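Local coordinates for protein 5-cytosine DNA methyltransferase (Entamoeba histolytica, PDB 3QV2) that probably transfers a methyl group from S-adenosyl-L-methionine to the C5 position of cytosine in DNA or tRNA, at residues A[84-89]-A[102-108]; A[134-140]-A[172-176]; A[79-83]-A[111-116]. One frame throughout, in Å; residues are numbered along the deposited sequence.

Contact 1 of 3, residues A[84-89]-A[102-108]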
loop_
_atom_site.group_PDB
_atom_site.type_symbol
_atom_site.label_atom_id
_atom_site.label_comp_id
_atom_site.label_asym_id
_atom_site.label_seq_id
_atom_site.Cartn_x
_atom_site.Cartn_y
_atom_site.Cartn_z
ATOM N N PRO A 84 8.916 -2.215 -0.519
ATOM C CA PRO A 84 9.671 -2.919 -1.561
ATOM C C PRO A 84 8.787 -3.850 -2.378
ATOM O O PRO A 84 7.736 -4.265 -1.893
ATOM C CB PRO A 84 10.689 -3.738 -0.758
ATOM C CG PRO A 84 10.820 -3.015 0.544
ATOM C CD PRO A 84 9.453 -2.480 0.828
ATOM N N PRO A 85 9.209 -4.177 -3.610
ATOM C CA PRO A 85 8.479 -5.142 -4.434
ATOM C C PRO A 85 8.153 -6.392 -3.624
ATOM O O PRO A 85 9.016 -6.895 -2.903
ATOM C CB PRO A 85 9.476 -5.465 -5.546
ATOM C CG PRO A 85 10.287 -4.222 -5.681
ATOM C CD PRO A 85 10.414 -3.666 -4.288
ATOM N N CYS A 86 6.925 -6.885 -3.740
ATOM C CA CYS A 86 6.460 -7.976 -2.890
ATOM C C CYS A 86 6.450 -9.325 -3.602
ATOM O O CYS A 86 6.202 -10.357 -2.979
ATOM C CB CYS A 86 5.060 -7.666 -2.358
ATOM S SG CYS A 86 3.808 -7.481 -3.648
ATOM N N GLN A 87 6.719 -9.314 -4.903
ATOM C CA GLN A 87 6.686 -10.540 -5.698
ATOM C C GLN A 87 7.545 -11.677 -5.131
ATOM O O GLN A 87 7.088 -12.816 -5.051
ATOM C CB GLN A 87 7.077 -10.258 -7.154
ATOM C CG GLN A 87 6.152 -9.299 -7.887
ATOM C CD GLN A 87 6.622 -7.861 -7.812
ATOM O OE1 GLN A 87 7.306 -7.466 -6.868
ATOM N NE2 GLN A 87 6.267 -7.070 -8.817
ATOM N N PRO A 88 8.793 -11.373 -4.734
ATOM C CA PRO A 88 9.707 -12.431 -4.283
ATOM C C PRO A 88 9.199 -13.214 -3.073
ATOM O O PRO A 88 9.740 -14.278 -2.767
ATOM C CB PRO A 88 10.970 -11.655 -3.890
ATOM C CG PRO A 88 10.894 -10.386 -4.662
ATOM C CD PRO A 88 9.440 -10.049 -4.724
ATOM N N TYR A 89 8.173 -12.706 -2.398
ATOM C CA TYR A 89 7.795 -13.247 -1.097
ATOM C C TYR A 89 6.514 -14.075 -1.098
ATOM O O TYR A 89 5.510 -13.694 -0.497
ATOM C CB TYR A 89 7.740 -12.121 -0.063
ATOM C CG TYR A 89 8.933 -11.208 -0.180
ATOM C CD1 TYR A 89 10.203 -11.655 0.159
ATOM C CD2 TYR A 89 8.800 -9.913 -0.661
ATOM C CE1 TYR A 89 11.304 -10.833 0.038
ATOM C CE2 TYR A 89 9.896 -9.084 -0.784
ATOM C CZ TYR A 89 11.145 -9.549 -0.434
ATOM O OH TYR A 89 12.244 -8.732 -0.553
ATOM N N ASP A 102 16.439 -13.428 -5.579
ATOM C CA ASP A 102 15.487 -12.861 -6.528
ATOM C C ASP A 102 15.884 -11.434 -6.902
ATOM O O ASP A 102 16.075 -10.589 -6.029
ATOM C CB ASP A 102 14.075 -12.887 -5.940
ATOM C CG ASP A 102 13.008 -12.563 -6.965
ATOM O OD1 ASP A 102 11.966 -13.251 -6.978
ATOM O OD2 ASP A 102 13.207 -11.620 -7.757
ATOM N N PRO A 103 16.008 -11.164 -8.209
ATOM C CA PRO A 103 16.444 -9.857 -8.716
ATOM C C PRO A 103 15.558 -8.697 -8.257
ATOM O O PRO A 103 16.041 -7.569 -8.169
ATOM C CB PRO A 103 16.373 -10.024 -10.241
ATOM C CG PRO A 103 15.516 -11.227 -10.472
ATOM C CD PRO A 103 15.752 -12.121 -9.299
ATOM N N ARG A 104 14.290 -8.969 -7.964
ATOM C CA ARG A 104 13.369 -7.919 -7.533
ATOM C C ARG A 104 13.599 -7.521 -6.077
ATOM O O ARG A 104 13.031 -6.542 -5.596
ATOM C CB ARG A 104 11.915 -8.347 -7.734
ATOM C CG ARG A 104 11.574 -8.744 -9.160
ATOM C CD ARG A 104 11.224 -10.218 -9.238
ATOM N NE ARG A 104 9.843 -10.432 -9.648
ATOM C CZ ARG A 104 9.176 -11.568 -9.472
ATOM N NH1 ARG A 104 9.757 -12.601 -8.877
ATOM N NH2 ARG A 104 7.919 -11.668 -9.883
ATOM N N ALA A 105 14.428 -8.289 -5.379
ATOM C CA ALA A 105 14.765 -7.987 -3.993
ATOM C C ALA A 105 16.117 -7.289 -3.915
ATOM O O ALA A 105 16.530 -6.826 -2.851
ATOM C CB ALA A 105 14.776 -9.258 -3.163
ATOM N N LYS A 106 16.798 -7.215 -5.054
ATOM C CA LYS A 106 18.141 -6.650 -5.125
ATOM C C LYS A 106 18.200 -5.211 -4.616
ATOM O O LYS A 106 19.171 -4.812 -3.971
ATOM C CB LYS A 106 18.669 -6.725 -6.561
ATOM C CG LYS A 106 20.141 -6.386 -6.709
ATOM C CD LYS A 106 20.640 -6.693 -8.112
ATOM C CE LYS A 106 22.132 -6.439 -8.242
ATOM N NZ LYS A 106 22.476 -5.008 -8.019
ATOM N N SER A 107 17.159 -4.437 -4.901
ATOM C CA SER A 107 17.126 -3.032 -4.506
ATOM C C SER A 107 17.037 -2.840 -2.991
ATOM O O SER A 107 17.740 -2.003 -2.426
ATOM C CB SER A 107 15.977 -2.302 -5.209
ATOM O OG SER A 107 14.756 -3.006 -5.061
ATOM N N VAL A 108 16.179 -3.617 -2.337
ATOM C CA VAL A 108 15.974 -3.471 -0.899
ATOM C C VAL A 108 17.153 -4.026 -0.101
ATOM O O VAL A 108 17.479 -3.521 0.973
ATOM C CB VAL A 108 14.661 -4.133 -0.430
ATOM C CG1 VAL A 108 14.769 -5.647 -0.506
ATOM C CG2 VAL A 108 14.318 -3.686 0.984
#
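R104 and V108 receive two ends of the P-P-C-Q loop, the signature sequence of C5-cytosine methyltransferases, which runs from P84 to Q87 and carries C86, the predicted catalytic cysteine. The loop leaves strand 79-82 and lies against residues 102-108, which lead into helix 106-115. Three residues, R104, P88 and V108, show how a stiff, proline-rich loop can be packed without a direct hydrogen bond to its neighbour. R104 has the largest share. Its chain reaches out past P88 and lays one face of the guanidinium group against the aliphatic part of Q87: Q87 CB sits 3.2 Å from R104 NH2, off-centre, with the two side chains crossing at about a right angle. The group is steadied from its own segment by a salt bridge between R104 NH1 and D102 OD1, 3.0 Å long, in which the carboxylate offers its syn lone pair and the oxygen stays close to the guanidinium plane. P88 fills the angle between these two charged residues. Its CG lies 3.8 Å from R104 CB, while its CB is 3.6 Å from D102 OD1, so apolar ring atoms lie beside a carboxylate whose charge is probably balanced in part by R104. Its other flank is backed by Y89, because P88 CB stands over the centre of that tyrosine ring. P85, which touches the bound S-adenosyl-L-homocysteine, rests its ring on the backbone carbonyl of R104, with P85 CG and R104 O 3.6 Å apart. At the strand end of the loop the packing is purely apolar. V108 turns CG2 anti to its own nitrogen, and that methyl meets P84 CG at 3.6 Å.

Contact 2 of 3, residues A[134-140]-A[172-176]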
loop_
_atom_site.group_PDB
_atom_site.type_symbol
_atom_site.label_atom_id
_atom_site.label_comp_id
_atom_site.label_asym_id
_atom_site.label_seq_id
_atom_site.Cartn_x
_atom_site.Cartn_y
_atom_site.Cartn_z
ATOM N N PHE A 134 6.644 -11.658 3.906
ATOM C CA PHE A 134 7.912 -10.939 3.964
ATOM C C PHE A 134 8.546 -11.111 5.339
ATOM O O PHE A 134 9.766 -11.200 5.468
ATOM C CB PHE A 134 7.695 -9.455 3.665
ATOM C CG PHE A 134 8.962 -8.648 3.627
ATOM C CD1 PHE A 134 9.905 -8.862 2.637
ATOM C CD2 PHE A 134 9.202 -7.665 4.573
ATOM C CE1 PHE A 134 11.069 -8.117 2.595
ATOM C CE2 PHE A 134 10.363 -6.917 4.536
ATOM C CZ PHE A 134 11.297 -7.143 3.546
ATOM N N LYS A 135 7.698 -11.168 6.361
ATOM C CA LYS A 135 8.147 -11.343 7.737
ATOM C C LYS A 135 8.993 -12.602 7.911
ATOM O O LYS A 135 9.881 -12.650 8.762
ATOM C CB LYS A 135 6.943 -11.384 8.681
ATOM C CG LYS A 135 7.283 -11.708 10.127
ATOM C CD LYS A 135 6.029 -11.765 10.985
ATOM C CE LYS A 135 6.355 -12.179 12.410
ATOM N NZ LYS A 135 7.326 -11.245 13.044
ATOM N N GLU A 136 8.719 -13.619 7.099
ATOM C CA GLU A 136 9.422 -14.895 7.208
ATOM C C GLU A 136 10.509 -15.073 6.150
ATOM O O GLU A 136 11.166 -16.114 6.101
ATOM C CB GLU A 136 8.432 -16.061 7.127
ATOM C CG GLU A 136 8.277 -16.841 8.424
ATOM C CD GLU A 136 7.519 -16.067 9.483
ATOM O OE1 GLU A 136 6.430 -15.538 9.171
ATOM O OE2 GLU A 136 8.011 -15.985 10.628
ATOM N N SER A 137 10.698 -14.063 5.307
ATOM C CA SER A 137 11.662 -14.154 4.214
ATOM C C SER A 137 13.102 -14.101 4.706
ATOM O O SER A 137 13.390 -13.528 5.757
ATOM C CB SER A 137 11.426 -13.041 3.188
ATOM O OG SER A 137 11.703 -11.768 3.742
ATOM N N LEU A 138 14.005 -14.703 3.939
ATOM C CA LEU A 138 15.428 -14.615 4.226
ATOM C C LEU A 138 15.896 -13.182 4.013
ATOM O O LEU A 138 16.857 -12.732 4.634
ATOM C CB LEU A 138 16.222 -15.566 3.330
ATOM C CG LEU A 138 16.037 -17.061 3.593
ATOM C CD1 LEU A 138 16.724 -17.892 2.515
ATOM C CD2 LEU A 138 16.555 -17.425 4.979
ATOM N N VAL A 139 15.206 -12.471 3.128
ATOM C CA VAL A 139 15.523 -11.076 2.853
ATOM C C VAL A 139 15.352 -10.216 4.098
ATOM O O VAL A 139 16.259 -9.480 4.481
ATOM C CB VAL A 139 14.647 -10.505 1.723
ATOM C CG1 VAL A 139 14.816 -8.992 1.632
ATOM C CG2 VAL A 139 14.981 -11.177 0.399
ATOM N N PHE A 140 14.187 -10.307 4.729
ATOM C CA PHE A 140 13.927 -9.515 5.926
ATOM C C PHE A 140 14.731 -10.003 7.125
ATOM O O PHE A 140 15.134 -9.206 7.971
ATOM C CB PHE A 140 12.438 -9.489 6.273
ATOM C CG PHE A 140 12.131 -8.716 7.523
ATOM C CD1 PHE A 140 11.692 -9.362 8.667
ATOM C CD2 PHE A 140 12.306 -7.343 7.558
ATOM C CE1 PHE A 140 11.417 -8.649 9.817
ATOM C CE2 PHE A 140 12.035 -6.625 8.705
ATOM C CZ PHE A 140 11.589 -7.278 9.836
ATOM N N ARG A 172 -1.530 -6.843 5.706
ATOM C CA ARG A 172 -0.159 -6.515 5.331
ATOM C C ARG A 172 0.789 -6.535 6.526
ATOM O O ARG A 172 0.360 -6.505 7.681
ATOM C CB ARG A 172 -0.102 -5.150 4.642
ATOM C CG ARG A 172 -0.725 -5.122 3.253
ATOM C CD ARG A 172 0.023 -6.031 2.291
ATOM N NE ARG A 172 -0.405 -5.836 0.908
ATOM C CZ ARG A 172 -1.354 -6.548 0.312
ATOM N NH1 ARG A 172 -1.678 -6.298 -0.950
ATOM N NH2 ARG A 172 -1.979 -7.511 0.974
ATOM N N TYR A 173 2.082 -6.589 6.232
ATOM C CA TYR A 173 3.112 -6.611 7.259
ATOM C C TYR A 173 3.775 -5.244 7.345
ATOM O O TYR A 173 4.102 -4.639 6.322
ATOM C CB TYR A 173 4.142 -7.694 6.935
ATOM C CG TYR A 173 5.273 -7.814 7.932
ATOM C CD1 TYR A 173 5.019 -7.999 9.284
ATOM C CD2 TYR A 173 6.595 -7.767 7.515
ATOM C CE1 TYR A 173 6.053 -8.118 10.196
ATOM C CE2 TYR A 173 7.635 -7.887 8.416
ATOM C CZ TYR A 173 7.358 -8.062 9.754
ATOM O OH TYR A 173 8.390 -8.183 10.655
ATOM N N TYR A 174 3.964 -4.756 8.567
ATOM C CA TYR A 174 4.524 -3.426 8.783
ATOM C C TYR A 174 5.707 -3.444 9.745
ATOM O O TYR A 174 5.621 -3.999 10.840
ATOM C CB TYR A 174 3.451 -2.478 9.318
ATOM C CG TYR A 174 2.233 -2.361 8.429
ATOM C CD1 TYR A 174 2.211 -1.473 7.364
ATOM C CD2 TYR A 174 1.104 -3.137 8.659
ATOM C CE1 TYR A 174 1.101 -1.360 6.551
ATOM C CE2 TYR A 174 -0.012 -3.032 7.850
ATOM C CZ TYR A 174 -0.007 -2.140 6.797
ATOM O OH TYR A 174 -1.110 -2.027 5.987
ATOM N N VAL A 175 6.810 -2.825 9.334
ATOM C CA VAL A 175 7.994 -2.739 10.177
ATOM C C VAL A 175 8.258 -1.295 10.588
ATOM O O VAL A 175 8.322 -0.401 9.747
ATOM C CB VAL A 175 9.242 -3.293 9.465
ATOM C CG1 VAL A 175 10.458 -3.168 10.365
ATOM C CG2 VAL A 175 9.021 -4.741 9.062
ATOM N N MET A 176 8.404 -1.077 11.891
ATOM C CA MET A 176 8.684 0.248 12.426
ATOM C C MET A 176 10.010 0.252 13.172
ATOM O O MET A 176 10.125 -0.318 14.257
ATOM C CB MET A 176 7.551 0.697 13.349
ATOM C CG MET A 176 6.237 0.948 12.632
ATOM S SD MET A 176 4.810 0.653 13.692
ATOM C CE MET A 176 4.898 -1.127 13.868
#
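F134 O, the carbonyl oxygen of a residue whose ring touches Y173, is gripped twice by S137: S137 N donates to it at 3.0 Å and S137 OG at 2.7 Å. The same serine is the N-cap of helix 138-149, its OG accepting from F140 N at 3.0 Å, which helps to place F140 for the contact. Across from this turn, the contact is carried by the tyrosine ring. K135 CB lies over the middle of one face, 3.5 Å from the Y173 ring centroid and only 11° off the normal, a close CH-pi contact. The lysine chain stays extended as far as CE, and its CG and CD continue across the same ring before chi4 bends the amino group toward D156 on strand 153-159. D156 OD2 joins the polar ends of the two side chains, through a salt bridge to K135 NZ and a hydrogen bond to Y173 OH, and the positive charge of K135 probably helps to balance it. Other parts of the phenol are met at its rim. F134 CD2 approaches in the ring plane, 3.9 Å from Y173 CD2, and the two rings touch edge to edge. F140 instead presents a face, making a T-shaped pair with the edge of Y173, the planes 85° apart and Y173 OH 3.2 Å from F140 CE1. V175 CG2 comes obliquely to the same phenylalanine ring, 3.6 Å from F140 CE2. Helix 138-149 is in this way seated on the antiparallel strand 172-178, which lies between strands 125-130 and 153-159, the reversed-strand insertion characteristic of the class I methyltransferase fold.

Contact 3 of 3, residues A[79-83]-A[111-116]. With SAH (S-adenosyl-L-homocysteine), chain B.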
loop_
_atom_site.group_PDB
_atom_site.type_symbol
_atom_site.label_atom_id
_atom_site.label_comp_id
_atom_site.label_asym_id
_atom_site.label_seq_id
_atom_site.Cartn_x
_atom_site.Cartn_y
_atom_site.Cartn_z
ATOM N N THR A 79 14.803 10.170 7.363
ATOM C CA THR A 79 13.716 9.203 7.417
ATOM C C THR A 79 13.626 8.360 6.146
ATOM O O THR A 79 13.805 8.864 5.037
ATOM C CB THR A 79 12.363 9.897 7.657
ATOM O OG1 THR A 79 12.431 10.684 8.853
ATOM C CG2 THR A 79 11.255 8.871 7.797
ATOM N N TRP A 80 13.347 7.071 6.321
ATOM C CA TRP A 80 13.164 6.160 5.199
ATOM C C TRP A 80 11.756 5.576 5.192
ATOM O O TRP A 80 11.362 4.879 6.126
ATOM C CB TRP A 80 14.176 5.015 5.261
ATOM C CG TRP A 80 15.556 5.366 4.799
ATOM C CD1 TRP A 80 16.063 6.616 4.586
ATOM C CD2 TRP A 80 16.607 4.449 4.486
ATOM N NE1 TRP A 80 17.368 6.531 4.163
ATOM C CE2 TRP A 80 17.727 5.204 4.091
ATOM C CE3 TRP A 80 16.713 3.052 4.499
ATOM C CZ2 TRP A 80 18.933 4.624 3.716
ATOM C CZ3 TRP A 80 17.912 2.471 4.125
ATOM C CH2 TRP A 80 19.006 3.256 3.740
ATOM N N PHE A 81 11.001 5.871 4.139
ATOM C CA PHE A 81 9.724 5.207 3.899
ATOM C C PHE A 81 9.883 4.286 2.702
ATOM O O PHE A 81 10.482 4.668 1.695
ATOM C CB PHE A 81 8.613 6.222 3.626
ATOM C CG PHE A 81 8.160 6.972 4.845
ATOM C CD1 PHE A 81 8.658 6.655 6.095
ATOM C CD2 PHE A 81 7.226 7.989 4.740
ATOM C CE1 PHE A 81 8.239 7.341 7.217
ATOM C CE2 PHE A 81 6.803 8.680 5.860
ATOM C CZ PHE A 81 7.311 8.353 7.099
ATOM N N MET A 82 9.351 3.072 2.801
ATOM C CA MET A 82 9.496 2.118 1.711
ATOM C C MET A 82 8.516 0.951 1.767
ATOM O O MET A 82 8.212 0.418 2.835
ATOM C CB MET A 82 10.923 1.571 1.671
ATOM C CG MET A 82 11.268 0.666 2.842
ATOM S SD MET A 82 12.888 -0.103 2.662
ATOM C CE MET A 82 13.933 1.342 2.518
ATOM N N SER A 83 8.030 0.563 0.594
ATOM C CA SER A 83 7.287 -0.676 0.433
ATOM C C SER A 83 7.864 -1.421 -0.764
ATOM O O SER A 83 7.388 -1.273 -1.891
ATOM C CB SER A 83 5.795 -0.401 0.240
ATOM O OG SER A 83 5.578 0.494 -0.833
ATOM N N LEU A 111 19.969 -1.316 -0.275
ATOM C CA LEU A 111 19.781 -0.200 0.646
ATOM C C LEU A 111 20.286 -0.501 2.054
ATOM O O LEU A 111 20.884 0.357 2.702
ATOM C CB LEU A 111 18.310 0.217 0.699
ATOM C CG LEU A 111 17.713 0.750 -0.605
ATOM C CD1 LEU A 111 16.253 1.139 -0.415
ATOM C CD2 LEU A 111 18.521 1.932 -1.120
ATOM N N TYR A 112 20.047 -1.721 2.527
ATOM C CA TYR A 112 20.415 -2.086 3.892
ATOM C C TYR A 112 21.827 -2.660 4.007
ATOM O O TYR A 112 22.504 -2.457 5.015
ATOM C CB TYR A 112 19.379 -3.038 4.498
ATOM C CG TYR A 112 18.047 -2.376 4.773
ATOM C CD1 TYR A 112 17.831 -1.675 5.953
ATOM C CD2 TYR A 112 17.007 -2.444 3.853
ATOM C CE1 TYR A 112 16.619 -1.063 6.209
ATOM C CE2 TYR A 112 15.790 -1.834 4.103
ATOM C CZ TYR A 112 15.603 -1.145 5.284
ATOM O OH TYR A 112 14.396 -0.533 5.544
ATOM N N ARG A 113 22.272 -3.372 2.976
ATOM C CA ARG A 113 23.626 -3.924 2.962
ATOM C C ARG A 113 24.663 -2.844 2.682
ATOM O O ARG A 113 25.657 -2.722 3.398
ATOM C CB ARG A 113 23.763 -5.010 1.894
ATOM C CG ARG A 113 23.092 -6.333 2.214
ATOM C CD ARG A 113 23.225 -7.274 1.027
ATOM N NE ARG A 113 22.704 -8.609 1.301
ATOM C CZ ARG A 113 22.547 -9.548 0.374
ATOM N NH1 ARG A 113 22.865 -9.293 -0.888
ATOM N NH2 ARG A 113 22.068 -10.739 0.704
ATOM N N ASP A 114 24.423 -2.065 1.633
ATOM C CA ASP A 114 25.452 -1.196 1.078
ATOM C C ASP A 114 25.348 0.272 1.493
ATOM O O ASP A 114 26.334 1.005 1.428
ATOM C CB ASP A 114 25.456 -1.309 -0.448
ATOM C CG ASP A 114 25.558 -2.745 -0.924
ATOM O OD1 ASP A 114 26.207 -3.556 -0.234
ATOM O OD2 ASP A 114 24.984 -3.067 -1.986
ATOM N N ILE A 115 24.165 0.702 1.916
ATOM C CA ILE A 115 23.951 2.111 2.238
ATOM C C ILE A 115 23.892 2.395 3.737
ATOM O O ILE A 115 24.763 3.071 4.286
ATOM C CB ILE A 115 22.663 2.653 1.586
ATOM C CG1 ILE A 115 22.655 2.351 0.088
ATOM C CG2 ILE A 115 22.525 4.146 1.846
ATOM C CD1 ILE A 115 23.806 2.978 -0.666
ATOM N N LEU A 116 22.861 1.870 4.391
ATOM C CA LEU A 116 22.577 2.188 5.790
ATOM C C LEU A 116 23.782 2.114 6.736
ATOM O O LEU A 116 24.016 3.040 7.510
ATOM C CB LEU A 116 21.426 1.318 6.313
ATOM C CG LEU A 116 20.871 1.635 7.704
ATOM C CD1 LEU A 116 19.382 1.344 7.768
ATOM C CD2 LEU A 116 21.619 0.864 8.781
HETATM N N SAH B . 3.700 1.919 -1.893
HETATM C CA SAH B . 3.610 2.512 -3.213
HETATM C CB SAH B . 3.876 1.475 -4.295
HETATM C CG SAH B . 4.766 0.298 -3.974
HETATM S SD SAH B . 4.980 -0.952 -5.257
HETATM C C SAH B . 2.253 3.148 -3.383
HETATM O O SAH B . 1.751 3.256 -4.537
HETATM O OXT SAH B . 1.618 3.579 -2.361
HETATM C "C5'" SAH B . 6.717 -1.167 -5.582
HETATM C "C4'" SAH B . 7.401 -0.165 -6.438
HETATM O "O4'" SAH B . 8.767 -0.368 -6.347
HETATM C "C3'" SAH B . 7.021 -0.372 -7.838
HETATM O "O3'" SAH B . 6.261 0.699 -8.280
HETATM C "C2'" SAH B . 8.239 -0.463 -8.601
HETATM O "O2'" SAH B . 8.183 0.393 -9.687
HETATM C "C1'" SAH B . 9.295 -0.049 -7.673
HETATM N N9 SAH B . 10.552 -0.665 -7.990
HETATM C C8 SAH B . 10.851 -1.946 -8.246
HETATM N N7 SAH B . 12.171 -2.008 -8.484
HETATM C C5 SAH B . 12.689 -0.761 -8.378
HETATM C C6 SAH B . 13.978 -0.242 -8.520
HETATM N N6 SAH B . 15.087 -1.103 -8.850
HETATM N N1 SAH B . 14.157 1.080 -8.344
HETATM C C2 SAH B . 13.141 1.898 -8.037
HETATM N N3 SAH B . 11.899 1.423 -7.895
HETATM C C4 SAH B . 11.649 0.111 -8.059
#
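W80 points the edge of its six-membered ring at one face of Y112, a T-shaped pair with planes at 74° and centroids 5.8 Å apart. The tryptophan extends from strand 79-82 toward helix 106-115, and the wide separation of the two backbones is bridged by this long side chain and by M82. W80 CZ3 stands above the phenol ring, displaced toward its rim. The far end of the indole then lies among atoms of L111, I115 and L116: I115 CG2 comes near its plane at the edge, L116 CB lies against W80 CH2, and L111 O approaches W80 CH2 in the ring plane at 3.6 Å. That carbonyl is the acceptor of a wide pi-type turn, since L116 N donates to it at 3.0 Å, so the indole edge meets an oxygen already engaged by the backbone.

M82 meets Y112 differently. Its CG lies between the backbone nitrogen and carbonyl carbon (chi1 69°), and a bend at chi3 carries the methyl toward L111. Sulfur and phenol come from opposite directions, giving a Met-aromatic contact at the edge of the ring, with M82 SD 4.9 Å from its centroid. M82 CE continues to L111 CD1, tip to tip at 3.7 Å. At the end of the strand S83 OG accepts a 2.6 Å hydrogen bond from the amino nitrogen (N) of S-adenosyl-L-homocysteine.

The neighbours of Y112 across this contact are aromatic, aliphatic or sulfur, and its buried OH has no hydrogen-bonding partner in the model; M82 SD, 3.3 Å from Y112 OH, is at most a soft, polarisable neighbour. Between the segments the attraction is probably mainly dispersion and ring electrostatics; the directional bond comes at S83, to the ligand.

In the fold
Contact 1 is nested inside the loop closed by contact 3, S83 passing straight into P84, and both contacts use helix 106-115, meeting where V108 CG2 lies 4.2 Å from M82 SD. Contact 2 joins contact 1 through Y89, whose CZ is 3.4 Å from F134 CE1 and whose OH is equally close to V139 CG1. Contacts 2 and 3 do not touch, about 7 Å separating their nearest atoms, yet both reach the same mixed sheet. S-adenosyl-L-homocysteine is touched from contacts 1 and 3, the P85 side chain coming within about 3 Å. Contact 2 lies farther off, with the F134 side chain about 12 Å from the ligand but about 7 Å from that of C86.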